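Local coordinates for protein alpha-ketoglutarate-dependent 2,4-dichlorophenoxyacetate dioxygenase (Bradyrhizobium diazoefficiens, PDB 5BKE) that probably acts as a metal- and 2-oxoglutarate-dependent dioxygenase of the TfdA family, one that degrades aryloxyalkanoate herbicides, at residues 17-22 with 43-48; 50-55 with 131-136; 83-88 with 278-283; 89-94 with 274-279. All blocks are in the same frame, centred on the assembly; numbering follows the deposited sequence.

Contact 1 of 4, residues 17-22 with 43-48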
loop_
_atom_site.group_PDB
_atom_site.type_symbol
_atom_site.label_atom_id
_atom_site.label_comp_id
_atom_site.label_asym_id
_atom_site.label_seq_id
_atom_site.Cartn_x
_atom_site.Cartn_y
_atom_site.Cartn_z
ATOM N N SER C 17 11.042 -37.586 -9.040
ATOM C CA SER C 17 11.605 -38.448 -10.079
ATOM C C SER C 17 13.124 -38.440 -10.021
ATOM O O SER C 17 13.716 -37.540 -9.431
ATOM C CB SER C 17 11.102 -38.018 -11.469
ATOM O OG SER C 17 11.364 -36.645 -11.689
ATOM N N GLY C 18 13.747 -39.457 -10.611
ATOM C CA GLY C 18 15.204 -39.520 -10.710
ATOM C C GLY C 18 15.878 -40.299 -9.589
ATOM O O GLY C 18 17.096 -40.417 -9.582
ATOM N N LEU C 19 15.095 -40.826 -8.644
ATOM C CA LEU C 19 15.649 -41.639 -7.548
ATOM C C LEU C 19 15.214 -43.090 -7.637
ATOM O O LEU C 19 14.052 -43.387 -7.900
ATOM C CB LEU C 19 15.262 -41.079 -6.174
ATOM C CG LEU C 19 15.726 -39.692 -5.727
ATOM C CD1 LEU C 19 15.186 -39.435 -4.331
ATOM C CD2 LEU C 19 17.239 -39.520 -5.735
ATOM N N ASP C 20 16.159 -43.988 -7.417
ATOM C CA ASP C 20 15.877 -45.411 -7.424
ATOM C C ASP C 20 15.945 -45.898 -5.973
ATOM O O ASP C 20 17.026 -45.981 -5.384
ATOM C CB ASP C 20 16.881 -46.121 -8.350
ATOM C CG ASP C 20 16.858 -47.639 -8.230
ATOM O OD1 ASP C 20 15.822 -48.242 -7.847
ATOM O OD2 ASP C 20 17.906 -48.227 -8.555
ATOM N N LEU C 21 14.774 -46.207 -5.413
ATOM C CA LEU C 21 14.641 -46.561 -3.995
ATOM C C LEU C 21 15.045 -48.002 -3.656
ATOM O O LEU C 21 15.025 -48.390 -2.482
ATOM C CB LEU C 21 13.231 -46.233 -3.483
ATOM C CG LEU C 21 12.724 -44.780 -3.611
ATOM C CD1 LEU C 21 11.342 -44.641 -2.987
ATOM C CD2 LEU C 21 13.683 -43.744 -3.020
ATOM N N ARG C 22 15.406 -48.782 -4.679
ATOM C CA ARG C 22 16.040 -50.102 -4.510
ATOM C C ARG C 22 17.472 -49.974 -4.001
ATOM O O ARG C 22 18.020 -50.921 -3.416
ATOM C CB ARG C 22 16.071 -50.859 -5.837
ATOM C CG ARG C 22 14.775 -51.552 -6.208
ATOM C CD ARG C 22 14.286 -51.167 -7.594
ATOM N NE ARG C 22 15.300 -51.282 -8.647
ATOM C CZ ARG C 22 15.442 -52.320 -9.468
ATOM N NH1 ARG C 22 14.645 -53.386 -9.379
ATOM N NH2 ARG C 22 16.397 -52.293 -10.390
ATOM N N LEU C 43 5.022 -36.960 -0.422
ATOM C CA LEU C 43 5.829 -37.207 -1.602
ATOM C C LEU C 43 5.374 -38.477 -2.305
ATOM O O LEU C 43 5.063 -39.475 -1.656
ATOM C CB LEU C 43 7.324 -37.260 -1.254
ATOM C CG LEU C 43 8.022 -35.988 -0.750
ATOM C CD1 LEU C 43 9.504 -36.274 -0.530
ATOM C CD2 LEU C 43 7.822 -34.777 -1.677
ATOM N N VAL C 44 5.332 -38.415 -3.637
ATOM C CA VAL C 44 4.841 -39.497 -4.493
ATOM C C VAL C 44 5.999 -39.948 -5.376
ATOM O O VAL C 44 6.604 -39.140 -6.074
ATOM C CB VAL C 44 3.643 -39.023 -5.364
ATOM C CG1 VAL C 44 3.189 -40.107 -6.346
ATOM C CG2 VAL C 44 2.477 -38.575 -4.488
ATOM N N PHE C 45 6.331 -41.234 -5.309
ATOM C CA PHE C 45 7.363 -41.821 -6.157
ATOM C C PHE C 45 6.645 -42.867 -6.989
ATOM O O PHE C 45 5.918 -43.695 -6.440
ATOM C CB PHE C 45 8.456 -42.523 -5.330
ATOM C CG PHE C 45 9.292 -41.605 -4.464
ATOM C CD1 PHE C 45 8.798 -41.102 -3.250
ATOM C CD2 PHE C 45 10.609 -41.300 -4.824
ATOM C CE1 PHE C 45 9.582 -40.282 -2.446
ATOM C CE2 PHE C 45 11.398 -40.478 -4.019
ATOM C CZ PHE C 45 10.879 -39.964 -2.831
ATOM N N HIS C 46 6.850 -42.842 -8.301
ATOM C CA HIS C 46 6.295 -43.878 -9.181
ATOM C C HIS C 46 7.344 -44.960 -9.485
ATOM O O HIS C 46 8.546 -44.702 -9.401
ATOM C CB HIS C 46 5.734 -43.259 -10.481
ATOM C CG HIS C 46 4.593 -42.312 -10.258
ATOM N ND1 HIS C 46 3.386 -42.712 -9.726
ATOM C CD2 HIS C 46 4.475 -40.984 -10.495
ATOM C CE1 HIS C 46 2.573 -41.672 -9.647
ATOM N NE2 HIS C 46 3.208 -40.612 -10.111
ATOM N N ASP C 47 6.875 -46.161 -9.833
ATOM C CA ASP C 47 7.743 -47.265 -10.290
ATOM C C ASP C 47 8.890 -47.550 -9.317
ATOM O O ASP C 47 10.070 -47.462 -9.668
ATOM C CB ASP C 47 8.280 -46.998 -11.715
ATOM C CG ASP C 47 7.183 -46.607 -12.692
ATOM O OD1 ASP C 47 6.341 -47.474 -13.021
ATOM O OD2 ASP C 47 7.163 -45.426 -13.128
ATOM N N GLN C 48 8.529 -47.857 -8.077
ATOM C CA GLN C 48 9.519 -48.218 -7.070
ATOM C C GLN C 48 9.280 -49.656 -6.630
ATOM O O GLN C 48 8.660 -49.908 -5.594
ATOM C CB GLN C 48 9.511 -47.227 -5.900
ATOM C CG GLN C 48 9.814 -45.780 -6.281
ATOM C CD GLN C 48 11.195 -45.553 -6.883
ATOM O OE1 GLN C 48 12.144 -46.288 -6.612
ATOM N NE2 GLN C 48 11.311 -44.514 -7.708
HETATM O O HOH W 1 13.151 -48.142 -8.632
#
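Q48 holds the backbone of L19 and L21 with both ends of its side-chain amide. NE2 donates to L19 O at 3.0 Å, reaching that oxygen almost end-on, and OE1 accepts the L21 N-H at 2.9 Å. A bend at chi2 (-62°) folds the amide back over its own turn, where NE2 also makes a weak bond to H46 O. A water bridges Q48 OE1 and D20 OD1, and the same D20 oxygen accepts from R22 N in an Asx turn. An alanine in place of Q48 would remove the amide and is likely to leave L19 O and L21 N without their mates, freeing this loop to shift.

The apolar half centres on the ring of F45. L21 CD1 lies over one face, 4.1 Å from the ring centroid, in a CH-pi contact. L19 CD1 instead meets the ring at its edge, 3.9 Å from F45 CE2.

Strands 14-17 and 42-45 are parallel neighbours joined through helix 27-40, a beta-alpha-beta crossover, and the contact ties its opening loop to its second strand. L19 packs on E29 and V33 of that helix, L21 on F58 of helix 52-59, and F45 on L254 and M256 of strand 254-258.

Contact 2 of 4, residues 50-55 with 131-136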
loop_
_atom_site.group_PDB
_atom_site.type_symbol
_atom_site.label_atom_id
_atom_site.label_comp_id
_atom_site.label_asym_id
_atom_site.label_seq_id
_atom_site.Cartn_x
_atom_site.Cartn_y
_atom_site.Cartn_z
ATOM N N ILE C 50 10.215 -52.345 -4.974
ATOM C CA ILE C 50 11.144 -52.506 -3.853
ATOM C C ILE C 50 10.767 -53.712 -2.976
ATOM O O ILE C 50 9.603 -54.122 -2.946
ATOM C CB ILE C 50 11.229 -51.205 -3.013
ATOM C CG1 ILE C 50 9.816 -50.759 -2.566
ATOM C CG2 ILE C 50 11.985 -50.121 -3.792
ATOM C CD1 ILE C 50 9.777 -49.539 -1.673
ATOM N N THR C 51 11.764 -54.280 -2.301
ATOM C CA THR C 51 11.545 -55.292 -1.256
ATOM C C THR C 51 11.216 -54.597 0.072
ATOM O O THR C 51 11.443 -53.398 0.222
ATOM C CB THR C 51 12.786 -56.187 -1.054
ATOM O OG1 THR C 51 13.880 -55.382 -0.606
ATOM C CG2 THR C 51 13.182 -56.910 -2.349
ATOM N N ASP C 52 10.688 -55.351 1.028
ATOM C CA ASP C 52 10.436 -54.850 2.379
ATOM C C ASP C 52 11.689 -54.256 3.009
ATOM O O ASP C 52 11.642 -53.169 3.583
ATOM C CB ASP C 52 9.891 -55.971 3.270
ATOM C CG ASP C 52 8.441 -56.310 2.975
ATOM O OD1 ASP C 52 7.885 -55.836 1.950
ATOM O OD2 ASP C 52 7.846 -57.057 3.775
ATOM N N GLU C 53 12.809 -54.954 2.867
ATOM C CA GLU C 53 14.094 -54.479 3.367
ATOM C C GLU C 53 14.580 -53.190 2.690
ATOM O O GLU C 53 15.076 -52.282 3.375
ATOM C CB GLU C 53 15.152 -55.582 3.287
ATOM C CG GLU C 53 14.907 -56.712 4.290
ATOM C CD GLU C 53 15.967 -57.812 4.275
ATOM O OE1 GLU C 53 16.627 -58.034 3.230
ATOM O OE2 GLU C 53 16.135 -58.472 5.328
ATOM N N GLN C 54 14.438 -53.107 1.365
ATOM C CA GLN C 54 14.855 -51.908 0.623
ATOM C C GLN C 54 14.016 -50.691 1.049
ATOM O O GLN C 54 14.554 -49.592 1.209
ATOM C CB GLN C 54 14.795 -52.135 -0.892
ATOM C CG GLN C 54 15.935 -52.977 -1.457
ATOM C CD GLN C 54 15.614 -53.587 -2.826
ATOM O OE1 GLN C 54 14.471 -53.554 -3.290
ATOM N NE2 GLN C 54 16.625 -54.155 -3.468
ATOM N N GLN C 55 12.721 -50.920 1.262
ATOM C CA GLN C 55 11.780 -49.898 1.718
ATOM C C GLN C 55 12.144 -49.346 3.094
ATOM O O GLN C 55 12.117 -48.125 3.299
ATOM C CB GLN C 55 10.352 -50.460 1.729
ATOM C CG GLN C 55 9.250 -49.462 2.072
ATOM C CD GLN C 55 7.865 -50.077 2.017
ATOM O OE1 GLN C 55 7.647 -51.082 1.336
ATOM N NE2 GLN C 55 6.912 -49.471 2.726
ATOM N N SER C 131 3.997 -48.570 0.302
ATOM C CA SER C 131 4.337 -49.220 -0.959
ATOM C C SER C 131 3.177 -50.091 -1.446
ATOM O O SER C 131 2.594 -50.854 -0.670
ATOM C CB SER C 131 5.612 -50.035 -0.777
ATOM O OG SER C 131 5.890 -50.858 -1.885
ATOM N N ALA C 132 2.828 -49.935 -2.726
ATOM C CA ALA C 132 1.733 -50.687 -3.362
ATOM C C ALA C 132 2.266 -51.956 -4.036
ATOM O O ALA C 132 2.925 -51.891 -5.082
ATOM C CB ALA C 132 0.995 -49.808 -4.367
ATOM N N ARG C 133 1.985 -53.105 -3.428
ATOM C CA ARG C 133 2.530 -54.380 -3.905
ATOM C C ARG C 133 1.537 -55.126 -4.782
ATOM O O ARG C 133 1.926 -55.694 -5.805
ATOM C CB ARG C 133 3.011 -55.247 -2.735
ATOM C CG ARG C 133 4.003 -54.555 -1.806
ATOM C CD ARG C 133 5.296 -54.144 -2.503
ATOM N NE ARG C 133 6.255 -53.605 -1.541
ATOM C CZ ARG C 133 7.095 -54.342 -0.811
ATOM N NH1 ARG C 133 7.915 -53.747 0.048
ATOM N NH2 ARG C 133 7.110 -55.672 -0.930
ATOM N N VAL C 134 0.269 -55.121 -4.371
ATOM C CA VAL C 134 -0.861 -55.556 -5.204
ATOM C C VAL C 134 -1.949 -54.483 -5.101
ATOM O O VAL C 134 -2.428 -54.179 -4.002
ATOM C CB VAL C 134 -1.426 -56.957 -4.805
ATOM C CG1 VAL C 134 -2.594 -57.358 -5.708
ATOM C CG2 VAL C 134 -0.341 -58.036 -4.839
ATOM N N VAL C 135 -2.332 -53.919 -6.248
ATOM C CA VAL C 135 -3.315 -52.828 -6.308
ATOM C C VAL C 135 -4.710 -53.407 -6.429
ATOM O O VAL C 135 -4.977 -54.210 -7.323
ATOM C CB VAL C 135 -3.025 -51.833 -7.478
ATOM C CG1 VAL C 135 -4.181 -50.852 -7.702
ATOM C CG2 VAL C 135 -1.734 -51.072 -7.228
ATOM N N ASN C 136 -5.587 -53.006 -5.514
ATOM C CA ASN C 136 -7.001 -53.292 -5.612
ATOM C C ASN C 136 -7.609 -52.333 -6.656
ATOM O O ASN C 136 -7.579 -51.115 -6.461
ATOM C CB ASN C 136 -7.663 -53.128 -4.240
ATOM C CG ASN C 136 -9.106 -53.613 -4.206
ATOM O OD1 ASN C 136 -9.896 -53.363 -5.123
ATOM N ND2 ASN C 136 -9.468 -54.281 -3.115
#
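The carbonyl oxygen of I50 sits over the centre of the R133 guanidinium, 3.3 Å from CZ, touching its flat face without being hydrogen-bonded to it. The hydrogen bonds of R133 are made by NH1 and NE instead. NH1 donates to Q55 OE1 at 3.0 Å, reaching the oxygen nearly in line with its C=O bond. It also forms a salt bridge with D52 OD1 at 2.8 Å, though as a hydrogen bond this is weak, with the carboxylate turned 59° from the guanidinium plane. On the arginine's own segment, NE donates in plane to S131 OG at 2.8 Å. Three side chains thus fix the rotation of the group.

D52 and Q55 lie in the first turn of helix 52-59, which opens with a capping box: Q54 N donates to T51 OG1 and T51 N to Q54 OE1. The chain turns a corner at R133, just past strand 127-132, and R133 and V134 both face D276 in a classic beta bulge.

Q55 runs fully extended from its backbone (chi1 -175°), which carries OE1 across to within 3.1 Å of S131 CB, while NE2 bonds to R278 O. D52 OD1 also pairs with R278 NH1, so one carboxylate oxygen is set between two arginines and probably eases the repulsion between R133 and R278. Its other oxygen, OD2, is hydrogen-bonded to S83 OG.

Contact 3 of 4, residues 83-88 with 278-283. With OGA (N-oxalylglycine), chain O.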
loop_
_atom_site.group_PDB
_atom_site.type_symbol
_atom_site.label_atom_id
_atom_site.label_comp_id
_atom_site.label_asym_id
_atom_site.label_seq_id
_atom_site.Cartn_x
_atom_site.Cartn_y
_atom_site.Cartn_z
ATOM N N SER C 83 9.325 -59.078 7.887
ATOM C CA SER C 83 10.212 -57.917 8.047
ATOM C C SER C 83 9.752 -56.912 9.122
ATOM O O SER C 83 8.865 -57.210 9.923
ATOM C CB SER C 83 10.313 -57.207 6.703
ATOM O OG SER C 83 9.033 -56.717 6.329
ATOM N N GLY C 84 10.358 -55.723 9.121
ATOM C CA GLY C 84 9.937 -54.607 9.982
ATOM C C GLY C 84 8.592 -53.939 9.680
ATOM O O GLY C 84 7.959 -53.377 10.581
ATOM N N LEU C 85 8.150 -54.027 8.424
ATOM C CA LEU C 85 6.984 -53.282 7.921
ATOM C C LEU C 85 5.640 -53.586 8.582
ATOM O O LEU C 85 5.356 -54.731 8.956
ATOM C CB LEU C 85 6.850 -53.442 6.400
ATOM C CG LEU C 85 8.046 -53.159 5.479
ATOM C CD1 LEU C 85 7.543 -53.089 4.054
ATOM C CD2 LEU C 85 8.802 -51.888 5.820
ATOM N N ASN C 86 4.825 -52.541 8.719
ATOM C CA ASN C 86 3.436 -52.682 9.150
ATOM C C ASN C 86 2.604 -53.176 7.977
ATOM O O ASN C 86 2.688 -52.654 6.851
ATOM C CB ASN C 86 2.863 -51.358 9.674
ATOM C CG ASN C 86 3.838 -50.618 10.558
ATOM O OD1 ASN C 86 4.482 -49.659 10.118
ATOM N ND2 ASN C 86 3.989 -51.085 11.798
ATOM N N ASP C 87 1.814 -54.203 8.258
ATOM C CA ASP C 87 0.939 -54.788 7.285
ATOM C C ASP C 87 -0.358 -53.994 7.344
ATOM O O ASP C 87 -1.113 -54.083 8.318
ATOM C CB ASP C 87 0.735 -56.271 7.608
ATOM C CG ASP C 87 -0.026 -57.017 6.529
ATOM O OD1 ASP C 87 -0.538 -56.397 5.569
ATOM O OD2 ASP C 87 -0.122 -58.249 6.656
ATOM N N VAL C 88 -0.581 -53.180 6.311
ATOM C CA VAL C 88 -1.831 -52.414 6.173
ATOM C C VAL C 88 -2.669 -52.921 4.976
ATOM O O VAL C 88 -3.495 -52.192 4.418
ATOM C CB VAL C 88 -1.588 -50.876 6.138
ATOM C CG1 VAL C 88 -1.025 -50.384 7.469
ATOM C CG2 VAL C 88 -0.663 -50.482 5.001
ATOM N N ARG C 278 1.969 -52.099 2.133
ATOM C CA ARG C 278 2.959 -52.281 3.203
ATOM C C ARG C 278 3.611 -50.945 3.577
ATOM O O ARG C 278 4.021 -50.183 2.702
ATOM C CB ARG C 278 4.021 -53.296 2.778
ATOM C CG ARG C 278 3.453 -54.578 2.185
ATOM C CD ARG C 278 4.527 -55.604 1.897
ATOM N NE ARG C 278 3.952 -56.770 1.241
ATOM C CZ ARG C 278 4.634 -57.834 0.816
ATOM N NH1 ARG C 278 5.955 -57.920 0.964
ATOM N NH2 ARG C 278 3.977 -58.828 0.229
ATOM N N ARG C 279 3.702 -50.687 4.879
ATOM C CA ARG C 279 4.143 -49.398 5.433
ATOM C C ARG C 279 5.438 -49.517 6.251
ATOM O O ARG C 279 5.578 -50.431 7.054
ATOM C CB ARG C 279 3.023 -48.790 6.306
ATOM C CG ARG C 279 3.228 -47.330 6.704
ATOM C CD ARG C 279 2.101 -46.811 7.587
ATOM N NE ARG C 279 2.394 -46.996 9.005
ATOM C CZ ARG C 279 1.512 -46.905 10.005
ATOM N NH1 ARG C 279 0.230 -46.635 9.783
ATOM N NH2 ARG C 279 1.924 -47.091 11.254
ATOM N N ALA C 280 6.380 -48.607 6.028
ATOM C CA ALA C 280 7.469 -48.384 6.983
ATOM C C ALA C 280 7.143 -47.128 7.789
ATOM O O ALA C 280 6.633 -46.135 7.236
ATOM C CB ALA C 280 8.806 -48.243 6.276
ATOM N N THR C 281 7.418 -47.178 9.088
ATOM C CA THR C 281 7.135 -46.049 9.984
ATOM C C THR C 281 8.389 -45.582 10.718
ATOM O O THR C 281 9.090 -46.382 11.348
ATOM C CB THR C 281 5.999 -46.366 10.974
ATOM O OG1 THR C 281 4.946 -47.037 10.276
ATOM C CG2 THR C 281 5.431 -45.085 11.563
ATOM N N VAL C 282 8.665 -44.288 10.601
ATOM C CA VAL C 282 9.791 -43.660 11.281
ATOM C C VAL C 282 9.267 -43.055 12.570
ATOM O O VAL C 282 8.326 -42.247 12.539
ATOM C CB VAL C 282 10.447 -42.562 10.422
ATOM C CG1 VAL C 282 11.643 -41.939 11.143
ATOM C CG2 VAL C 282 10.865 -43.119 9.072
ATOM N N ALA C 283 9.874 -43.453 13.692
ATOM C CA ALA C 283 9.489 -42.972 15.023
ATOM C C ALA C 283 9.587 -41.459 15.110
ATOM O O ALA C 283 10.461 -40.862 14.490
ATOM C CB ALA C 283 10.378 -43.608 16.093
HETATM C C1 OGA O . -1.508 -46.313 6.622
HETATM C C2 OGA O . -2.809 -46.060 6.041
HETATM C C4 OGA O . -4.259 -46.376 4.080
HETATM C C5 OGA O . -4.182 -47.246 2.856
HETATM O O1 OGA O . -1.181 -45.626 7.620
HETATM O O2 OGA O . -0.765 -47.162 6.081
HETATM O "O2'" OGA O . -3.661 -45.520 6.741
HETATM O O3 OGA O . -3.998 -48.472 3.039
HETATM N N1 OGA O . -2.979 -46.398 4.771
HETATM O O4 OGA O . -4.288 -46.712 1.728
#
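R278 meets L85 through its aliphatic root, CB lying 3.8 Å from L85 CD1, and its guanidinium leads away to D276 and D52. Its backbone faces D87 as a non-hydrogen-bonded antiparallel pair. R279 and N86 form the adjoining hydrogen-bonded pair: N86 N donates to R279 O at 2.8 Å, and R279 N to N86 O at 3.0 Å.

The R279 side chain leaves on the face shared with N86, whose CB lies over one face of the guanidinium. A bend at chi3 (91°) turns the group so that NH1 donates to O1 of the N-oxalylglycine at 2.8 Å. V88 approaches the neighbouring oxygen of that carboxylate, both its methyls being 3.5 Å from O2; the two residues line the pocket of this 2-oxoglutarate analogue, next to the manganese. Next along, A280 CB packs on L85 CD2 at 3.7 Å. T281 acts as a second-shell brace, its OG1 taking two bonds from R279, the nearer from NE at 2.9 Å, which hold the guanidinium side-on.

Strand 86-87 is the outermost strand of its sheet within the chain, and strand 276-281 lies between it and strand 127-132. L85 and A280 rest on M56 of helix 52-59, whereas V88 and R279 pack against L130 on strand 127-132.

Contact 4 of 4, residues 89-94 with 274-279. With OGA (N-oxalylglycine), chain O.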
loop_
_atom_site.group_PDB
_atom_site.type_symbol
_atom_site.label_atom_id
_atom_site.label_comp_id
_atom_site.label_asym_id
_atom_site.label_seq_id
_atom_site.Cartn_x
_atom_site.Cartn_y
_atom_site.Cartn_z
ATOM N N SER C 89 -2.434 -54.186 4.609
ATOM C CA SER C 89 -3.193 -54.900 3.576
ATOM C C SER C 89 -4.581 -55.347 4.063
ATOM O O SER C 89 -4.952 -55.106 5.214
ATOM C CB SER C 89 -2.389 -56.111 3.077
ATOM O OG SER C 89 -2.528 -57.223 3.944
ATOM N N ASN C 90 -5.343 -55.994 3.181
ATOM C CA ASN C 90 -6.603 -56.631 3.572
ATOM C C ASN C 90 -6.483 -58.171 3.699
ATOM O O ASN C 90 -7.487 -58.895 3.646
ATOM C CB ASN C 90 -7.738 -56.206 2.621
ATOM C CG ASN C 90 -7.608 -56.798 1.221
ATOM O OD1 ASN C 90 -6.526 -57.184 0.774
ATOM N ND2 ASN C 90 -8.730 -56.857 0.517
ATOM N N LEU C 91 -5.247 -58.646 3.881
ATOM C CA LEU C 91 -4.921 -60.082 3.890
ATOM C C LEU C 91 -4.603 -60.614 5.295
ATOM O O LEU C 91 -4.062 -59.887 6.135
ATOM C CB LEU C 91 -3.736 -60.366 2.944
ATOM C CG LEU C 91 -3.644 -59.706 1.554
ATOM C CD1 LEU C 91 -2.252 -59.878 0.966
ATOM C CD2 LEU C 91 -4.707 -60.223 0.590
ATOM N N GLY C 92 -4.953 -61.879 5.540
ATOM C CA GLY C 92 -4.566 -62.587 6.770
ATOM C C GLY C 92 -3.242 -63.303 6.581
ATOM O O GLY C 92 -2.576 -63.114 5.557
ATOM N N LYS C 93 -2.859 -64.125 7.565
ATOM C CA LYS C 93 -1.676 -65.019 7.461
ATOM C C LYS C 93 -1.757 -65.901 6.202
ATOM O O LYS C 93 -0.738 -66.251 5.601
ATOM C CB LYS C 93 -1.488 -65.865 8.744
ATOM C CG LYS C 93 -2.691 -66.712 9.190
ATOM C CD LYS C 93 -2.598 -68.170 8.732
ATOM C CE LYS C 93 -3.953 -68.756 8.338
ATOM N NZ LYS C 93 -4.880 -68.986 9.483
ATOM N N ASP C 94 -3.002 -66.226 5.840
ATOM C CA ASP C 94 -3.425 -66.876 4.599
ATOM C C ASP C 94 -2.672 -66.424 3.340
ATOM O O ASP C 94 -2.271 -67.254 2.525
ATOM C CB ASP C 94 -4.920 -66.585 4.407
ATOM C CG ASP C 94 -5.731 -67.825 4.101
ATOM O OD1 ASP C 94 -5.482 -68.476 3.062
ATOM O OD2 ASP C 94 -6.642 -68.134 4.901
ATOM N N PRO C 274 -7.622 -58.854 -3.537
ATOM C CA PRO C 274 -6.414 -58.598 -2.740
ATOM C C PRO C 274 -5.964 -57.131 -2.806
ATOM O O PRO C 274 -6.102 -56.479 -3.844
ATOM C CB PRO C 274 -5.366 -59.521 -3.375
ATOM C CG PRO C 274 -5.844 -59.751 -4.763
ATOM C CD PRO C 274 -7.339 -59.764 -4.666
ATOM N N ARG C 275 -5.477 -56.620 -1.680
ATOM C CA ARG C 275 -4.916 -55.283 -1.600
ATOM C C ARG C 275 -3.690 -55.389 -0.720
ATOM O O ARG C 275 -3.811 -55.381 0.494
ATOM C CB ARG C 275 -5.936 -54.299 -1.005
ATOM C CG ARG C 275 -5.485 -52.848 -1.082
ATOM C CD ARG C 275 -6.583 -51.889 -0.686
ATOM N NE ARG C 275 -6.208 -50.502 -0.979
ATOM C CZ ARG C 275 -5.659 -49.656 -0.105
ATOM N NH1 ARG C 275 -5.405 -50.033 1.154
ATOM N NH2 ARG C 275 -5.358 -48.423 -0.495
ATOM N N ASP C 276 -2.521 -55.526 -1.336
ATOM C CA ASP C 276 -1.273 -55.700 -0.602
ATOM C C ASP C 276 -0.517 -54.368 -0.504
ATOM O O ASP C 276 0.202 -53.960 -1.433
ATOM C CB ASP C 276 -0.416 -56.818 -1.213
ATOM C CG ASP C 276 0.753 -57.232 -0.323
ATOM O OD1 ASP C 276 1.020 -56.575 0.710
ATOM O OD2 ASP C 276 1.426 -58.229 -0.665
ATOM N N MET C 277 -0.714 -53.708 0.639
ATOM C CA MET C 277 -0.122 -52.408 0.943
ATOM C C MET C 277 0.720 -52.555 2.210
ATOM O O MET C 277 0.242 -53.084 3.227
ATOM C CB MET C 277 -1.209 -51.333 1.142
ATOM C CG MET C 277 -2.255 -51.228 0.035
ATOM S SD MET C 277 -1.603 -50.724 -1.579
ATOM C CE MET C 277 -1.278 -48.984 -1.282
ATOM N N ARG C 278 1.969 -52.099 2.133
ATOM C CA ARG C 278 2.959 -52.281 3.203
ATOM C C ARG C 278 3.611 -50.945 3.577
ATOM O O ARG C 278 4.021 -50.183 2.702
ATOM C CB ARG C 278 4.021 -53.296 2.778
ATOM C CG ARG C 278 3.453 -54.578 2.185
ATOM C CD ARG C 278 4.527 -55.604 1.897
ATOM N NE ARG C 278 3.952 -56.770 1.241
ATOM C CZ ARG C 278 4.634 -57.834 0.816
ATOM N NH1 ARG C 278 5.955 -57.920 0.964
ATOM N NH2 ARG C 278 3.977 -58.828 0.229
ATOM N N ARG C 279 3.702 -50.687 4.879
ATOM C CA ARG C 279 4.143 -49.398 5.433
ATOM C C ARG C 279 5.438 -49.517 6.251
ATOM O O ARG C 279 5.578 -50.431 7.054
ATOM C CB ARG C 279 3.023 -48.790 6.306
ATOM C CG ARG C 279 3.228 -47.330 6.704
ATOM C CD ARG C 279 2.101 -46.811 7.587
ATOM N NE ARG C 279 2.394 -46.996 9.005
ATOM C CZ ARG C 279 1.512 -46.905 10.005
ATOM N NH1 ARG C 279 0.230 -46.635 9.783
ATOM N NH2 ARG C 279 1.924 -47.091 11.254
HETATM C C1 OGA O . -1.508 -46.313 6.622
HETATM C C2 OGA O . -2.809 -46.060 6.041
HETATM C C4 OGA O . -4.259 -46.376 4.080
HETATM C C5 OGA O . -4.182 -47.246 2.856
HETATM O O1 OGA O . -1.181 -45.626 7.620
HETATM O O2 OGA O . -0.765 -47.162 6.081
HETATM O "O2'" OGA O . -3.661 -45.520 6.741
HETATM O O3 OGA O . -3.998 -48.472 3.039
HETATM N N1 OGA O . -2.979 -46.398 4.771
HETATM O O4 OGA O . -4.288 -46.712 1.728
#
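N90 OD1 accepts the backbone N-H of R275 at 2.7 Å, the donor standing 36° above the carbonyl plane of the amide. The reverse bond, from N90 N to R275 O, is longer at 3.2 Å, so one residue grips both polar backbone atoms of the other. With chi1 at 70° the amide tucks back between its own backbone N and carbonyl carbon, and ND2 reaches Q273 O. An alanine in its place would take away the amide and would probably leave R275 N and Q273 O without these partners, weakening the hold on the arginine's backbone.

Beside this pair S89 folds the loop in an ST turn, OG accepting from L91 N while also bonded to D87. L91 then spreads its two methyls over the other segment: CD2 lies 4.1 Å from P274 CB, and CD1 touches D276 CB. D276 itself is gripped side-on by R278, with NH2 at 2.8 Å from OD2.

R275 stretches out from CG to NE to present two nitrogens to the N-oxalylglycine. NH1 donates to O3 at 2.8 Å and NH2 to O4 at 3.0 Å, both bonds nearly straight. M277 CG covers one guanidinium face, and Y269 adds a cation-pi contact. A fork of this kind on the far carboxylate of a 2-oxoglutarate mimic is characteristic of the co-substrate site of TauD/TfdA dioxygenases.

How the contacts relate
All four contacts reach one mixed sheet, yet their chemistry changes from its flank to the active site. Contact 1 is buried but distant from the ligand, and relies on an amide and an aromatic ring. Contact 2, only partly buried, is governed by charge; it touches contact 1 by packing of L21 and R22 on I50. Contacts 3 and 4 share strand 276-281 and supply the two arginines that hold opposite ends of the N-oxalylglycine, contact 3 through strand pairing and contact 4, more buried, through a loop. Strand 127-132, neighbour of 276-281, joins contact 2 to both, and the side chains of D52 and R278 link it further to this pair.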